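Local atomic coordinates of endonuclease MutS2 (Deinococcus radiodurans, PDB entry 4OD6), a protein that probably senses collided ribosomes and splits them into subunits by ATP hydrolysis, and carries a C-terminal Smr nuclease domain, the part described here. Residues 57-62 with 69-74. Residues are numbered along the deposited sequence; the frame is centred on the assembly and turned at random. Where two conformers were deposited one is given.
Sequences TLRDYL and ESFHDA
Phe71 holds its CG between the backbone N and the carbonyl carbon (chi1 62°), which turns the ring to helix 53-62, while a bend at chi3 of Arg59 (53°), in one of its two conformers, brings a guanidinium face to the ring's edge. Leu62 meets one face of that ring: its CB stands 3.8 Å from the Phe71 ring centroid in a CH-pi contact, and its CD1 reaches Phe71 CG at 4.0 Å. In the same Arg59 conformer, CB, CG and NH1 gather about Phe71 CE2, which is directed at the guanidinium centre; the two planes are 71° apart. No hydrogen bond joins the segments directly. Asp73 OD1 is 4.1 Å from Arg59 NH1 but well out of the guanidinium plane, so only the charges attract. Water 1, in that plane at its edge, accepts from Arg59 NH1 at 2.8 Å and donates to Asp73 OD1 at 2.9 Å. The salt bridge of Asp73 OD1 is made instead with Arg55. In this Smr domain, the contact fastens helix 53-62 to the edge strand 68-73, Leu62 continuing inward to Ile32 and Val86. The chemistry thus rests mainly on apolar Leu62-Phe71 packing, probably supplemented by a water-linked charge pair.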
loop_
_atom_site.group_PDB
_atom_site.type_symbol
_atom_site.label_atom_id
_atom_site.label_comp_id
_atom_site.label_asym_id
_atom_site.label_seq_id
_atom_site.Cartn_x
_atom_site.Cartn_y
_atom_site.Cartn_z
ATOM N N THR A 57 -4.035 9.865 0.352
ATOM C CA THR A 57 -3.812 9.875 -1.096
ATOM C C THR A 57 -3.612 8.461 -1.701
ATOM O O THR A 57 -4.105 8.136 -2.757
ATOM C CB THR A 57 -2.658 10.788 -1.518
ATOM O OG1 THR A 57 -1.457 10.351 -0.907
ATOM C CG2 THR A 57 -2.912 12.187 -1.111
ATOM N N LEU A 58 -2.829 7.645 -1.018
ATOM C CA LEU A 58 -2.598 6.264 -1.460
ATOM C C LEU A 58 -4.018 5.544 -1.324
ATOM O O LEU A 58 -4.317 4.792 -2.221
ATOM C CB LEU A 58 -1.593 5.534 -0.602
ATOM C CG LEU A 58 -0.217 6.176 -0.766
ATOM C CD1 LEU A 58 0.775 5.627 0.264
ATOM C CD2 LEU A 58 0.315 5.997 -2.166
ATOM N N ARG A 59 -4.904 5.673 -0.301
ATOM C CA ARG A 59 -6.185 5.002 -0.253
ATOM C C ARG A 59 -7.034 5.467 -1.395
ATOM O O ARG A 59 -7.795 4.758 -1.991
ATOM C CB ARG A 59 -6.859 5.251 1.072
ATOM C CG ARG A 59 -6.205 4.532 2.247
ATOM C CD ARG A 59 -6.781 4.981 3.561
ATOM N NE ARG A 59 -8.221 4.859 3.566
ATOM C CZ ARG A 59 -8.867 3.767 3.913
ATOM N NH1 ARG A 59 -8.195 2.691 4.292
ATOM N NH2 ARG A 59 -10.186 3.755 3.848
ATOM N N ASP A 60 -6.916 6.761 -1.685
ATOM C CA ASP A 60 -7.693 7.335 -2.784
ATOM C C ASP A 60 -7.305 6.714 -4.122
ATOM O O ASP A 60 -8.164 6.407 -4.950
ATOM C CB ASP A 60 -7.494 8.851 -2.841
ATOM C CG ASP A 60 -8.189 9.488 -4.029
ATOM O OD1 ASP A 60 -9.419 9.675 -3.966
ATOM O OD2 ASP A 60 -7.504 9.801 -5.025
ATOM N N TYR A 61 -6.006 6.521 -4.326
ATOM C CA TYR A 61 -5.518 5.866 -5.532
ATOM C C TYR A 61 -5.962 4.401 -5.582
ATOM O O TYR A 61 -6.346 3.895 -6.634
ATOM C CB TYR A 61 -3.980 5.964 -5.619
ATOM C CG TYR A 61 -3.371 4.983 -6.603
ATOM C CD1 TYR A 61 -3.293 5.282 -7.953
ATOM C CD2 TYR A 61 -2.949 3.731 -6.182
ATOM C CE1 TYR A 61 -2.770 4.377 -8.854
ATOM C CE2 TYR A 61 -2.424 2.819 -7.072
ATOM C CZ TYR A 61 -2.338 3.146 -8.407
ATOM O OH TYR A 61 -1.818 2.240 -9.297
ATOM N N LEU A 62 -5.878 3.724 -4.444
ATOM C CA LEU A 62 -6.080 2.270 -4.395
ATOM C C LEU A 62 -7.596 1.993 -4.849
ATOM O O LEU A 62 -7.856 0.857 -5.309
ATOM C CB LEU A 62 -5.911 1.743 -3.007
ATOM C CG LEU A 62 -4.450 1.534 -2.645
ATOM C CD1 LEU A 62 -4.236 1.342 -1.151
ATOM C CD2 LEU A 62 -3.882 0.391 -3.466
ATOM N N GLU A 69 -7.937 -6.066 -5.162
ATOM C CA GLU A 69 -9.173 -6.670 -4.703
ATOM C C GLU A 69 -9.774 -5.893 -3.560
ATOM O O GLU A 69 -10.935 -5.619 -3.546
ATOM C CB GLU A 69 -8.934 -8.125 -4.305
ATOM C CG GLU A 69 -10.174 -8.936 -3.960
ATOM C CD GLU A 69 -9.916 -10.442 -3.954
ATOM O OE1 GLU A 69 -9.051 -10.926 -4.679
ATOM O OE2 GLU A 69 -10.614 -11.154 -3.235
ATOM N N SER A 70 -8.961 -5.566 -2.577
ATOM C CA SER A 70 -9.409 -4.772 -1.433
ATOM C C SER A 70 -8.203 -4.208 -0.701
ATOM O O SER A 70 -7.110 -4.579 -0.971
ATOM C CB SER A 70 -10.282 -5.609 -0.492
ATOM O OG SER A 70 -9.541 -6.634 0.078
ATOM N N PHE A 71 -8.434 -3.275 0.189
ATOM C CA PHE A 71 -7.397 -2.698 1.044
ATOM C C PHE A 71 -7.998 -2.231 2.363
ATOM O O PHE A 71 -9.194 -1.957 2.449
ATOM C CB PHE A 71 -6.708 -1.550 0.308
ATOM C CG PHE A 71 -7.606 -0.413 -0.043
ATOM C CD1 PHE A 71 -8.309 -0.399 -1.231
ATOM C CD2 PHE A 71 -7.740 0.648 0.798
ATOM C CE1 PHE A 71 -9.146 0.647 -1.539
ATOM C CE2 PHE A 71 -8.560 1.684 0.471
ATOM C CZ PHE A 71 -9.235 1.688 -0.691
ATOM N N HIS A 72 -7.173 -2.177 3.400
ATOM C CA HIS A 72 -7.584 -1.758 4.724
ATOM C C HIS A 72 -6.372 -1.466 5.592
ATOM O O HIS A 72 -5.275 -1.819 5.267
ATOM C CB HIS A 72 -8.450 -2.820 5.393
ATOM C CG HIS A 72 -7.827 -4.164 5.434
ATOM N ND1 HIS A 72 -6.869 -4.533 6.354
ATOM C CD2 HIS A 72 -8.005 -5.232 4.633
ATOM C CE1 HIS A 72 -6.508 -5.775 6.123
ATOM N NE2 HIS A 72 -7.183 -6.223 5.084
ATOM N N ASP A 73 -6.626 -0.845 6.728
ATOM C CA ASP A 73 -5.601 -0.570 7.724
ATOM C C ASP A 73 -5.051 -1.865 8.236
ATOM O O ASP A 73 -5.720 -2.851 8.306
ATOM C CB ASP A 73 -6.203 0.138 8.940
ATOM C CG ASP A 73 -6.765 1.474 8.632
ATOM O OD1 ASP A 73 -6.248 2.163 7.822
ATOM O OD2 ASP A 73 -7.751 1.878 9.280
ATOM N N ALA A 74 -3.793 -1.836 8.611
ATOM C CA ALA A 74 -3.224 -2.919 9.348
ATOM C C ALA A 74 -3.839 -2.976 10.739
ATOM O O ALA A 74 -4.355 -2.033 11.208
ATOM C CB ALA A 74 -1.720 -2.773 9.453
HETATM O O HOH W 1 -5.537 2.297 5.011
HETATM O O HOH W 2 -10.470 0.102 3.728
#